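Local coordinates for hypothetical protein TT0907 (Thermus thermophilus, PDB 1WDI) that probably transfers and isomerises the ribose moiety of S-adenosylmethionine onto preQ1-modified tRNA, giving epoxyqueuosine in the queuosine pathway, at residues P13-Q18 with Y333-L338; A27-V32 with G339-I344; D56-N61 with R252-G257; I285-T290 with V312-G317. One frame throughout, in Å; residues are numbered along the deposited sequence.

Contact 1. Residues P13-Q18 with Y333-L338; sequences PEQIAQ and YRFYSL
A17 sets its methyl against the backbone end of L338. CB of A17 lies 3.4 Å from the carbonyl carbon of L338 and 3.8 Å from its CB. The same methyl meets the guanidinium of R334 obliquely, with NH1 of R334 3.5 Å from CB of A17. With the R334 chain bent at chi3 (-50°), NH1 makes a weak hydrogen bond to O of L338 in its own segment. NH2 of R334 forms a salt bridge with D340. L338 also reaches Q18, its CD1 lying alongside the Q18 carbonyl.

The two backbones meet in a single beta bridge between I16 and F335, not in a continuous sheet. N of F335 donates to O of Q15 at 2.6 Å, and the bond is nearly straight (163°). In return N of A17 donates to O of F335 at 3.1 Å, more bent at 137°. Water 1 links the two segments: it donates to O of A17 and to O of F335, and accepts from N of L338. The bridge joins the loop before strand 28-32 to the loop between helix 318-330 and strand 341-344.

The Q15 carbonyl also sits at the edge of the F335 ring. That ring is buried against Y325, A328 and V329 of helix 318-330. I16 crosses Y336 obliquely, CG2 of I16 resting 3.9 Å from CB of Y336. NE2 of Q18 folds back to O of I16 at 2.9 Å, approaching from above the carbonyl plane.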
loop_
_atom_site.group_PDB
_atom_site.type_symbol
_atom_site.label_atom_id
_atom_site.label_comp_id
_atom_site.label_asym_id
_atom_site.label_seq_id
_atom_site.Cartn_x
_atom_site.Cartn_y
_atom_site.Cartn_z
ATOM N N PRO A 13 8.565 -16.969 -15.272
ATOM C CA PRO A 13 7.475 -17.198 -14.322
ATOM C C PRO A 13 7.945 -17.816 -13.006
ATOM O O PRO A 13 7.329 -17.604 -11.960
ATOM C CB PRO A 13 6.539 -18.125 -15.092
ATOM C CG PRO A 13 6.757 -17.711 -16.516
ATOM C CD PRO A 13 8.257 -17.573 -16.580
ATOM N N GLU A 14 9.039 -18.572 -13.068
ATOM C CA GLU A 14 9.592 -19.241 -11.894
ATOM C C GLU A 14 10.143 -18.272 -10.855
ATOM O O GLU A 14 10.188 -18.591 -9.666
ATOM C CB GLU A 14 10.716 -20.208 -12.300
ATOM C CG GLU A 14 10.353 -21.169 -13.415
ATOM C CD GLU A 14 10.573 -20.575 -14.794
ATOM O OE1 GLU A 14 10.100 -21.170 -15.786
ATOM O OE2 GLU A 14 11.228 -19.519 -14.888
ATOM N N GLN A 15 10.568 -17.093 -11.300
ATOM C CA GLN A 15 11.130 -16.116 -10.378
ATOM C C GLN A 15 10.105 -15.232 -9.681
ATOM O O GLN A 15 10.463 -14.282 -8.991
ATOM C CB GLN A 15 12.188 -15.269 -11.091
ATOM C CG GLN A 15 13.436 -16.077 -11.411
ATOM C CD GLN A 15 14.505 -15.284 -12.124
ATOM O OE1 GLN A 15 15.065 -14.333 -11.578
ATOM N NE2 GLN A 15 14.802 -15.678 -13.355
ATOM N N ILE A 16 8.828 -15.547 -9.862
ATOM C CA ILE A 16 7.773 -14.801 -9.192
ATOM C C ILE A 16 7.511 -15.569 -7.903
ATOM O O ILE A 16 6.884 -16.630 -7.914
ATOM C CB ILE A 16 6.499 -14.726 -10.050
ATOM C CG1 ILE A 16 6.783 -13.890 -11.300
ATOM C CG2 ILE A 16 5.353 -14.118 -9.239
ATOM C CD1 ILE A 16 5.602 -13.725 -12.234
ATOM N N ALA A 17 8.018 -15.030 -6.798
ATOM C CA ALA A 17 7.902 -15.653 -5.483
ATOM C C ALA A 17 6.515 -16.184 -5.125
ATOM O O ALA A 17 5.526 -15.448 -5.150
ATOM C CB ALA A 17 8.374 -14.676 -4.411
ATOM N N GLN A 18 6.461 -17.468 -4.781
ATOM C CA GLN A 18 5.213 -18.114 -4.392
ATOM C C GLN A 18 5.098 -18.139 -2.876
ATOM O O GLN A 18 4.053 -18.479 -2.327
ATOM C CB GLN A 18 5.156 -19.539 -4.946
ATOM C CG GLN A 18 5.045 -19.585 -6.460
ATOM C CD GLN A 18 3.884 -18.752 -6.972
ATOM O OE1 GLN A 18 2.718 -19.085 -6.755
ATOM N NE2 GLN A 18 4.201 -17.651 -7.643
ATOM N N TYR A 333 17.058 -12.821 -8.670
ATOM C CA TYR A 333 16.172 -12.194 -7.687
ATOM C C TYR A 333 14.760 -12.737 -7.844
ATOM O O TYR A 333 14.381 -13.188 -8.925
ATOM C CB TYR A 333 16.114 -10.674 -7.864
ATOM C CG TYR A 333 17.296 -9.928 -7.304
ATOM C CD1 TYR A 333 18.528 -9.924 -7.963
ATOM C CD2 TYR A 333 17.185 -9.220 -6.108
ATOM C CE1 TYR A 333 19.618 -9.227 -7.443
ATOM C CE2 TYR A 333 18.268 -8.525 -5.580
ATOM C CZ TYR A 333 19.480 -8.532 -6.254
ATOM O OH TYR A 333 20.542 -7.830 -5.736
ATOM N N ARG A 334 13.989 -12.693 -6.764
ATOM C CA ARG A 334 12.604 -13.148 -6.795
ATOM C C ARG A 334 11.744 -11.891 -6.965
ATOM O O ARG A 334 12.069 -10.832 -6.420
ATOM C CB ARG A 334 12.259 -13.893 -5.498
ATOM C CG ARG A 334 13.028 -15.212 -5.322
ATOM C CD ARG A 334 12.818 -15.789 -3.923
ATOM N NE ARG A 334 13.074 -14.757 -2.923
ATOM C CZ ARG A 334 12.182 -14.326 -2.038
ATOM N NH1 ARG A 334 10.960 -14.848 -2.009
ATOM N NH2 ARG A 334 12.503 -13.342 -1.203
ATOM N N PHE A 335 10.663 -12.010 -7.731
ATOM C CA PHE A 335 9.792 -10.878 -8.029
ATOM C C PHE A 335 8.404 -10.899 -7.399
ATOM O O PHE A 335 7.956 -11.912 -6.864
ATOM C CB PHE A 335 9.637 -10.740 -9.549
ATOM C CG PHE A 335 10.900 -10.334 -10.255
ATOM C CD1 PHE A 335 12.053 -11.110 -10.157
ATOM C CD2 PHE A 335 10.942 -9.166 -11.007
ATOM C CE1 PHE A 335 13.229 -10.720 -10.794
ATOM C CE2 PHE A 335 12.111 -8.768 -11.647
ATOM C CZ PHE A 335 13.259 -9.544 -11.541
ATOM N N TYR A 336 7.739 -9.749 -7.476
ATOM C CA TYR A 336 6.386 -9.563 -6.965
ATOM C C TYR A 336 6.282 -9.436 -5.448
ATOM O O TYR A 336 7.289 -9.313 -4.750
ATOM C CB TYR A 336 5.468 -10.687 -7.468
ATOM C CG TYR A 336 4.029 -10.256 -7.665
ATOM C CD1 TYR A 336 3.718 -9.141 -8.447
ATOM C CD2 TYR A 336 2.978 -10.962 -7.083
ATOM C CE1 TYR A 336 2.396 -8.741 -8.644
ATOM C CE2 TYR A 336 1.652 -10.571 -7.273
ATOM C CZ TYR A 336 1.372 -9.459 -8.056
ATOM O OH TYR A 336 0.070 -9.067 -8.256
ATOM N N SER A 337 5.042 -9.471 -4.963
ATOM C CA SER A 337 4.683 -9.313 -3.553
ATOM C C SER A 337 5.481 -10.045 -2.484
ATOM O O SER A 337 5.757 -9.486 -1.420
ATOM C CB SER A 337 3.204 -9.660 -3.375
ATOM O OG SER A 337 2.423 -9.003 -4.357
ATOM N N LEU A 338 5.826 -11.300 -2.741
ATOM C CA LEU A 338 6.575 -12.077 -1.759
ATOM C C LEU A 338 8.048 -12.166 -2.132
ATOM O O LEU A 338 8.819 -12.886 -1.493
ATOM C CB LEU A 338 5.980 -13.487 -1.658
ATOM C CG LEU A 338 4.495 -13.560 -1.273
ATOM C CD1 LEU A 338 4.008 -15.002 -1.353
ATOM C CD2 LEU A 338 4.299 -13.004 0.130
HETATM O O HOH W 1 5.539 -12.804 -5.290
#

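Contact 2. Residues A27-V32 with G339-I344; sequences ARLMVV and GDAMLI
D340 places CG beside its backbone N (chi1 -64°), which carries the carboxylate across to the start of strand 28-32. There OD1 of D340 accepts from N of R28 at 2.7 Å. The amide comes from above the carboxylate plane, and the bond is bent (141°). CB of R28 packs on CG of D340 at 3.5 Å, while the R28 guanidinium runs on to the carbonyl of E331.

From here the strands pair in parallel. N of A341 donates to O of R28, N of M30 to O of A341, and N of L343 to O of M30. N of V32 closes the ladder on O of L343 at 2.9 Å. M30 and M342 lie side by side, with SD of M30 4.1 Å from CE of M342. V32 and I344 share this face, their CG1 atoms 3.8 Å apart. On the other face CD1 of L29 touches CB of L343 at 3.8 Å and also meets the methyl of A341.

Strand 40-44 pairs antiparallel with strand 28-32, and strand 296-300 does so with strand 341-344. Helix 318-330 packs on the two methionines, and helix 307-316 on V32 and I344.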
loop_
_atom_site.group_PDB
_atom_site.type_symbol
_atom_site.label_atom_id
_atom_site.label_comp_id
_atom_site.label_asym_id
_atom_site.label_seq_id
_atom_site.Cartn_x
_atom_site.Cartn_y
_atom_site.Cartn_z
ATOM N N ALA A 27 15.367 -11.377 2.736
ATOM C CA ALA A 27 15.056 -11.250 1.316
ATOM C C ALA A 27 16.197 -10.428 0.719
ATOM O O ALA A 27 16.790 -9.594 1.404
ATOM C CB ALA A 27 13.736 -10.515 1.132
ATOM N N ARG A 28 16.516 -10.647 -0.550
ATOM C CA ARG A 28 17.599 -9.889 -1.165
ATOM C C ARG A 28 17.213 -8.426 -1.377
ATOM O O ARG A 28 16.031 -8.088 -1.460
ATOM C CB ARG A 28 18.005 -10.533 -2.493
ATOM C CG ARG A 28 18.523 -11.964 -2.335
ATOM C CD ARG A 28 18.933 -12.562 -3.666
ATOM N NE ARG A 28 20.034 -11.816 -4.267
ATOM C CZ ARG A 28 20.575 -12.103 -5.445
ATOM N NH1 ARG A 28 20.117 -13.126 -6.154
ATOM N NH2 ARG A 28 21.565 -11.359 -5.915
ATOM N N LEU A 29 18.220 -7.561 -1.443
ATOM C CA LEU A 29 17.996 -6.140 -1.651
ATOM C C LEU A 29 18.972 -5.619 -2.697
ATOM O O LEU A 29 20.190 -5.679 -2.507
ATOM C CB LEU A 29 18.198 -5.361 -0.340
ATOM C CG LEU A 29 18.184 -3.833 -0.451
ATOM C CD1 LEU A 29 16.781 -3.358 -0.853
ATOM C CD2 LEU A 29 18.597 -3.207 0.873
ATOM N N MET A 30 18.440 -5.128 -3.812
ATOM C CA MET A 30 19.298 -4.572 -4.844
ATOM C C MET A 30 19.322 -3.069 -4.630
ATOM O O MET A 30 18.276 -2.415 -4.658
ATOM C CB MET A 30 18.766 -4.876 -6.257
ATOM C CG MET A 30 19.631 -4.259 -7.353
ATOM S SD MET A 30 18.957 -4.349 -9.048
ATOM C CE MET A 30 19.376 -6.012 -9.450
ATOM N N VAL A 31 20.509 -2.522 -4.392
ATOM C CA VAL A 31 20.641 -1.085 -4.206
ATOM C C VAL A 31 21.122 -0.499 -5.532
ATOM O O VAL A 31 22.147 -0.927 -6.067
ATOM C CB VAL A 31 21.674 -0.744 -3.106
ATOM C CG1 VAL A 31 21.767 0.776 -2.935
ATOM C CG2 VAL A 31 21.274 -1.413 -1.780
ATOM N N VAL A 32 20.376 0.458 -6.076
ATOM C CA VAL A 32 20.772 1.088 -7.335
ATOM C C VAL A 32 20.696 2.608 -7.189
ATOM O O VAL A 32 19.838 3.127 -6.478
ATOM C CB VAL A 32 19.876 0.607 -8.512
ATOM C CG1 VAL A 32 18.428 0.940 -8.235
ATOM C CG2 VAL A 32 20.333 1.252 -9.821
ATOM N N GLY A 339 8.434 -11.420 -3.163
ATOM C CA GLY A 339 9.809 -11.449 -3.629
ATOM C C GLY A 339 10.797 -10.578 -2.881
ATOM O O GLY A 339 10.632 -10.296 -1.691
ATOM N N ASP A 340 11.836 -10.153 -3.594
ATOM C CA ASP A 340 12.878 -9.325 -3.013
ATOM C C ASP A 340 12.569 -7.847 -3.132
ATOM O O ASP A 340 11.484 -7.466 -3.570
ATOM C CB ASP A 340 14.222 -9.645 -3.664
ATOM C CG ASP A 340 14.658 -11.067 -3.395
ATOM O OD1 ASP A 340 14.599 -11.480 -2.217
ATOM O OD2 ASP A 340 15.055 -11.772 -4.346
ATOM N N ALA A 341 13.526 -7.012 -2.755
ATOM C CA ALA A 341 13.307 -5.575 -2.793
ATOM C C ALA A 341 14.402 -4.802 -3.500
ATOM O O ALA A 341 15.497 -5.316 -3.739
ATOM C CB ALA A 341 13.144 -5.049 -1.375
ATOM N N MET A 342 14.084 -3.553 -3.823
ATOM C CA MET A 342 15.011 -2.656 -4.483
ATOM C C MET A 342 15.054 -1.356 -3.694
ATOM O O MET A 342 14.029 -0.888 -3.212
ATOM C CB MET A 342 14.545 -2.357 -5.921
ATOM C CG MET A 342 15.387 -1.308 -6.641
ATOM S SD MET A 342 14.804 -0.874 -8.322
ATOM C CE MET A 342 15.500 -2.189 -9.319
ATOM N N LEU A 343 16.243 -0.781 -3.556
ATOM C CA LEU A 343 16.393 0.497 -2.865
ATOM C C LEU A 343 17.036 1.427 -3.873
ATOM O O LEU A 343 18.134 1.160 -4.351
ATOM C CB LEU A 343 17.298 0.373 -1.629
ATOM C CG LEU A 343 17.643 1.708 -0.941
ATOM C CD1 LEU A 343 16.377 2.324 -0.334
ATOM C CD2 LEU A 343 18.699 1.479 0.158
ATOM N N ILE A 344 16.346 2.508 -4.214
ATOM C CA ILE A 344 16.874 3.471 -5.175
ATOM C C ILE A 344 17.310 4.718 -4.420
ATOM O O ILE A 344 16.490 5.385 -3.788
ATOM C CB ILE A 344 15.801 3.839 -6.218
ATOM C CG1 ILE A 344 15.312 2.561 -6.907
ATOM C CG2 ILE A 344 16.376 4.803 -7.236
ATOM C CD1 ILE A 344 13.899 2.639 -7.442
#

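Contact 3. Residues D56-N61 with R252-G257; sequences DVLVFN and RVVAVG
D56 and R252 lie side by side and point the same way. R252 is bent at chi3 (-63°), which turns its NE and NH2 edge to the carboxylate. NE of R252 donates to OD1 of D56 at 2.9 Å, almost straight. NH2 of R252 donates to OD2 of D56 at 2.8 Å. Both oxygens are met on the syn side; the carboxylate and guanidinium planes are 37° apart. This side-on, two-nitrogen grip is a bidentate salt bridge. Water 2 links OD1 of D56 to N of R252, while R53 donates its backbone N to OD2.

L58 turns CG anti to the backbone N (chi1 -153°). Its CD1 is pressed to 3.4 Å from CG1 of V254, tighter than usual van der Waals contact, and it touches CG2 of V256 as well. V256 puts CG2 over one face of the F60 ring, 3.9 Å from the centroid, a CH-pi contact. F206 stacks on this ring and F189 meets it edge-to-face.

Waters 3 and 4 link O of V256 to N and ND2 of N61 respectively, where the strands separate. Four backbone hydrogen bonds join the strands in the alternating pattern of a parallel pair. Strand 253-256 is an inner strand of the mixed sheet, parallel to both neighbours, 57-73 and 296-300. G257 then N-caps helix 258-266, which packs on V59 and A255, a strand-to-helix connection of alpha/beta type.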
loop_
_atom_site.group_PDB
_atom_site.type_symbol
_atom_site.label_atom_id
_atom_site.label_comp_id
_atom_site.label_asym_id
_atom_site.label_seq_id
_atom_site.Cartn_x
_atom_site.Cartn_y
_atom_site.Cartn_z
ATOM N N ASP A 56 17.762 10.441 8.370
ATOM C CA ASP A 56 16.922 9.993 7.266
ATOM C C ASP A 56 15.523 9.803 7.840
ATOM O O ASP A 56 15.365 9.404 8.994
ATOM C CB ASP A 56 17.389 8.644 6.702
ATOM C CG ASP A 56 18.534 8.775 5.714
ATOM O OD1 ASP A 56 18.760 9.879 5.178
ATOM O OD2 ASP A 56 19.197 7.751 5.457
ATOM N N VAL A 57 14.511 10.106 7.042
ATOM C CA VAL A 57 13.138 9.930 7.481
ATOM C C VAL A 57 12.533 8.815 6.640
ATOM O O VAL A 57 12.323 8.970 5.433
ATOM C CB VAL A 57 12.299 11.208 7.294
ATOM C CG1 VAL A 57 10.870 10.956 7.761
ATOM C CG2 VAL A 57 12.917 12.351 8.078
ATOM N N LEU A 58 12.267 7.689 7.290
ATOM C CA LEU A 58 11.691 6.526 6.631
ATOM C C LEU A 58 10.174 6.580 6.834
ATOM O O LEU A 58 9.686 6.541 7.966
ATOM C CB LEU A 58 12.285 5.261 7.254
ATOM C CG LEU A 58 12.403 3.954 6.469
ATOM C CD1 LEU A 58 13.048 4.196 5.114
ATOM C CD2 LEU A 58 13.242 2.973 7.284
ATOM N N VAL A 59 9.438 6.684 5.734
ATOM C CA VAL A 59 7.982 6.768 5.788
ATOM C C VAL A 59 7.329 5.491 5.251
ATOM O O VAL A 59 7.586 5.078 4.114
ATOM C CB VAL A 59 7.470 7.992 4.972
ATOM C CG1 VAL A 59 5.966 8.147 5.131
ATOM C CG2 VAL A 59 8.170 9.255 5.443
ATOM N N PHE A 60 6.489 4.880 6.087
ATOM C CA PHE A 60 5.771 3.652 5.756
ATOM C C PHE A 60 4.282 3.934 5.676
ATOM O O PHE A 60 3.812 5.013 6.038
ATOM C CB PHE A 60 5.910 2.585 6.854
ATOM C CG PHE A 60 7.322 2.240 7.223
ATOM C CD1 PHE A 60 8.085 3.101 8.006
ATOM C CD2 PHE A 60 7.866 1.022 6.838
ATOM C CE1 PHE A 60 9.374 2.744 8.407
ATOM C CE2 PHE A 60 9.162 0.658 7.233
ATOM C CZ PHE A 60 9.909 1.521 8.018
ATOM N N ASN A 61 3.538 2.932 5.233
ATOM C CA ASN A 61 2.095 3.055 5.187
ATOM C C ASN A 61 1.535 1.924 6.043
ATOM O O ASN A 61 2.016 0.794 5.991
ATOM C CB ASN A 61 1.579 2.946 3.748
ATOM C CG ASN A 61 1.158 1.540 3.378
ATOM O OD1 ASN A 61 0.121 1.050 3.832
ATOM N ND2 ASN A 61 1.961 0.878 2.548
ATOM N N ARG A 252 17.041 13.416 4.052
ATOM C CA ARG A 252 16.318 12.551 3.120
ATOM C C ARG A 252 15.002 11.959 3.598
ATOM O O ARG A 252 14.887 11.494 4.733
ATOM C CB ARG A 252 17.213 11.396 2.666
ATOM C CG ARG A 252 18.525 11.833 2.043
ATOM C CD ARG A 252 19.258 10.649 1.444
ATOM N NE ARG A 252 19.634 9.650 2.448
ATOM C CZ ARG A 252 20.396 8.592 2.188
ATOM N NH1 ARG A 252 20.857 8.399 0.958
ATOM N NH2 ARG A 252 20.712 7.732 3.155
ATOM N N VAL A 253 14.011 11.984 2.710
ATOM C CA VAL A 253 12.714 11.393 2.985
ATOM C C VAL A 253 12.747 10.113 2.152
ATOM O O VAL A 253 12.805 10.162 0.920
ATOM C CB VAL A 253 11.559 12.310 2.526
ATOM C CG1 VAL A 253 10.223 11.608 2.725
ATOM C CG2 VAL A 253 11.586 13.604 3.325
ATOM N N VAL A 254 12.748 8.974 2.837
ATOM C CA VAL A 254 12.819 7.669 2.191
ATOM C C VAL A 254 11.472 6.968 2.229
ATOM O O VAL A 254 10.952 6.644 3.297
ATOM C CB VAL A 254 13.881 6.779 2.891
ATOM C CG1 VAL A 254 14.086 5.488 2.107
ATOM C CG2 VAL A 254 15.200 7.551 3.013
ATOM N N ALA A 255 10.909 6.728 1.052
ATOM C CA ALA A 255 9.610 6.084 0.962
ATOM C C ALA A 255 9.721 4.575 0.984
ATOM O O ALA A 255 10.568 3.989 0.310
ATOM C CB ALA A 255 8.892 6.530 -0.322
ATOM N N VAL A 256 8.864 3.942 1.776
ATOM C CA VAL A 256 8.836 2.495 1.838
ATOM C C VAL A 256 7.569 2.099 1.105
ATOM O O VAL A 256 6.478 2.110 1.680
ATOM C CB VAL A 256 8.774 1.974 3.284
ATOM C CG1 VAL A 256 8.648 0.458 3.277
ATOM C CG2 VAL A 256 10.020 2.402 4.043
ATOM N N GLY A 257 7.715 1.777 -0.177
ATOM C CA GLY A 257 6.570 1.385 -0.970
ATOM C C GLY A 257 6.020 2.519 -1.811
ATOM O O GLY A 257 6.140 3.683 -1.450
HETATM O O HOH W 2 19.214 12.428 5.564
HETATM O O HOH W 3 5.101 0.930 3.845
HETATM O O HOH W 4 4.040 2.273 0.743
#

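Contact 4. Residues I285-T290 with V312-G317; sequences IRPPYT and VAAFLG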
loop_
_atom_site.group_PDB
_atom_site.type_symbol
_atom_site.label_atom_id
_atom_site.label_comp_id
_atom_site.label_asym_id
_atom_site.label_seq_id
_atom_site.Cartn_x
_atom_site.Cartn_y
_atom_site.Cartn_z
ATOM N N ILE A 285 1.703 8.290 -11.811
ATOM C CA ILE A 285 3.093 8.723 -11.864
ATOM C C ILE A 285 3.841 7.876 -12.885
ATOM O O ILE A 285 3.866 6.648 -12.798
ATOM C CB ILE A 285 3.783 8.604 -10.479
ATOM C CG1 ILE A 285 3.115 9.561 -9.482
ATOM C CG2 ILE A 285 5.267 8.942 -10.599
ATOM C CD1 ILE A 285 3.734 9.549 -8.096
ATOM N N ARG A 286 4.442 8.549 -13.858
ATOM C CA ARG A 286 5.183 7.884 -14.921
ATOM C C ARG A 286 6.097 8.924 -15.554
ATOM O O ARG A 286 5.912 10.122 -15.349
ATOM C CB ARG A 286 4.211 7.339 -15.974
ATOM C CG ARG A 286 3.310 8.412 -16.576
ATOM C CD ARG A 286 2.304 7.830 -17.562
ATOM N NE ARG A 286 2.944 7.313 -18.768
ATOM C CZ ARG A 286 2.312 6.635 -19.722
ATOM N NH1 ARG A 286 1.012 6.386 -19.617
ATOM N NH2 ARG A 286 2.984 6.195 -20.782
ATOM N N PRO A 287 7.099 8.480 -16.326
ATOM C CA PRO A 287 8.014 9.429 -16.967
ATOM C C PRO A 287 7.235 10.314 -17.947
ATOM O O PRO A 287 6.419 9.815 -18.715
ATOM C CB PRO A 287 9.006 8.518 -17.700
ATOM C CG PRO A 287 8.935 7.215 -16.935
ATOM C CD PRO A 287 7.455 7.092 -16.663
ATOM N N PRO A 288 7.466 11.636 -17.915
ATOM C CA PRO A 288 8.402 12.311 -17.015
ATOM C C PRO A 288 7.662 12.796 -15.769
ATOM O O PRO A 288 6.488 13.162 -15.842
ATOM C CB PRO A 288 8.897 13.468 -17.862
ATOM C CG PRO A 288 7.626 13.892 -18.557
ATOM C CD PRO A 288 7.003 12.559 -18.971
ATOM N N TYR A 289 8.346 12.793 -14.630
ATOM C CA TYR A 289 7.736 13.254 -13.396
ATOM C C TYR A 289 8.815 13.706 -12.425
ATOM O O TYR A 289 9.807 13.002 -12.219
ATOM C CB TYR A 289 6.899 12.141 -12.752
ATOM C CG TYR A 289 6.126 12.614 -11.535
ATOM C CD1 TYR A 289 4.920 13.309 -11.674
ATOM C CD2 TYR A 289 6.632 12.428 -10.251
ATOM C CE1 TYR A 289 4.245 13.811 -10.559
ATOM C CE2 TYR A 289 5.970 12.925 -9.134
ATOM C CZ TYR A 289 4.779 13.617 -9.294
ATOM O OH TYR A 289 4.142 14.130 -8.187
ATOM N N THR A 290 8.629 14.886 -11.839
ATOM C CA THR A 290 9.588 15.408 -10.880
ATOM C C THR A 290 9.038 15.187 -9.475
ATOM O O THR A 290 7.963 15.684 -9.131
ATOM C CB THR A 290 9.840 16.914 -11.095
ATOM O OG1 THR A 290 10.392 17.123 -12.401
ATOM C CG2 THR A 290 10.819 17.448 -10.048
ATOM N N VAL A 312 8.361 3.504 -10.859
ATOM C CA VAL A 312 9.782 3.375 -10.537
ATOM C C VAL A 312 10.595 3.994 -11.670
ATOM O O VAL A 312 11.575 4.693 -11.427
ATOM C CB VAL A 312 10.200 1.893 -10.348
ATOM C CG1 VAL A 312 11.728 1.781 -10.265
ATOM C CG2 VAL A 312 9.579 1.345 -9.078
ATOM N N ALA A 313 10.172 3.754 -12.912
ATOM C CA ALA A 313 10.867 4.309 -14.074
ATOM C C ALA A 313 10.926 5.835 -13.994
ATOM O O ALA A 313 11.909 6.454 -14.403
ATOM C CB ALA A 313 10.159 3.884 -15.376
ATOM N N ALA A 314 9.867 6.443 -13.478
ATOM C CA ALA A 314 9.824 7.897 -13.354
ATOM C C ALA A 314 10.824 8.378 -12.311
ATOM O O ALA A 314 11.386 9.465 -12.423
ATOM C CB ALA A 314 8.410 8.355 -12.972
ATOM N N PHE A 315 11.050 7.553 -11.296
ATOM C CA PHE A 315 11.969 7.905 -10.222
ATOM C C PHE A 315 13.427 7.622 -10.579
ATOM O O PHE A 315 14.301 8.465 -10.386
ATOM C CB PHE A 315 11.602 7.127 -8.956
ATOM C CG PHE A 315 12.302 7.617 -7.727
ATOM C CD1 PHE A 315 11.979 8.857 -7.175
ATOM C CD2 PHE A 315 13.298 6.854 -7.128
ATOM C CE1 PHE A 315 12.639 9.332 -6.043
ATOM C CE2 PHE A 315 13.966 7.323 -5.994
ATOM C CZ PHE A 315 13.636 8.561 -5.453
ATOM N N LEU A 316 13.681 6.436 -11.116
ATOM C CA LEU A 316 15.040 6.025 -11.468
ATOM C C LEU A 316 15.475 6.278 -12.915
ATOM O O LEU A 316 16.672 6.315 -13.203
ATOM C CB LEU A 316 15.201 4.534 -11.150
ATOM C CG LEU A 316 16.486 3.803 -11.561
ATOM C CD1 LEU A 316 17.690 4.470 -10.936
ATOM C CD2 LEU A 316 16.388 2.336 -11.138
ATOM N N GLY A 317 14.508 6.462 -13.812
ATOM C CA GLY A 317 14.816 6.652 -15.222
ATOM C C GLY A 317 14.408 5.361 -15.926
ATOM O O GLY A 317 14.746 4.268 -15.463
HETATM O O HOH W 5 10.679 10.983 -14.703
#
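A313 comes first along the helix to meet the loop. Its CB lies 3.9 Å from CG of P287. A314 follows and carries most of the contact. Its methyl points at the loop and reaches several groups there. CB of A314 is 3.5 Å from the carbonyl carbon of R286 and 3.6 Å from N of P287, so it rests against the peptide joining these two residues. I285 brings CG2 to 4.0 Å from the same methyl, and CB of Y289 stands at 4.1 Å from it. The P287 ring lies across the backbone of A313 and A314, with CG of P287 3.7 Å from N of A314.

Water 5, 2.8 Å from O of A314, accepts from N of Y289 and probably donates to that carbonyl. The peptide before P288 is cis, bending the loop between its P287 and Y289 contacts. At G317 the chain leaves helix 307-316 with positive phi (107°). The same residue is the N-cap of helix 318-330.

This packing joins the loop between strands 277-281 and 296-300 to helix 307-316. On the helix, V312 and F315 point away from the loop; with L316 they pack on I344 of strand 341-344.

Contacts 1 and 2 are continuous: their centres are 13 Å apart, and R334 of contact 1 forms a salt bridge to D340 of contact 2, NH2 to OD1, at 3.0 Å. Contact 2 also touches contact 4, where CD1 of I344 meets CG1 of V312 at 3.7 Å. Contact 3 lies in the same mixed sheet as contact 2, with nearest atoms about 5 Å apart but not touching. Contacts 3 and 4 both fall within the chain loop closed by contacts 1 and 2. Y336 in contact 1 and V256 in contact 3 each have a side chain about 6 Å from bound citrate, probably from the crystallisation liquor.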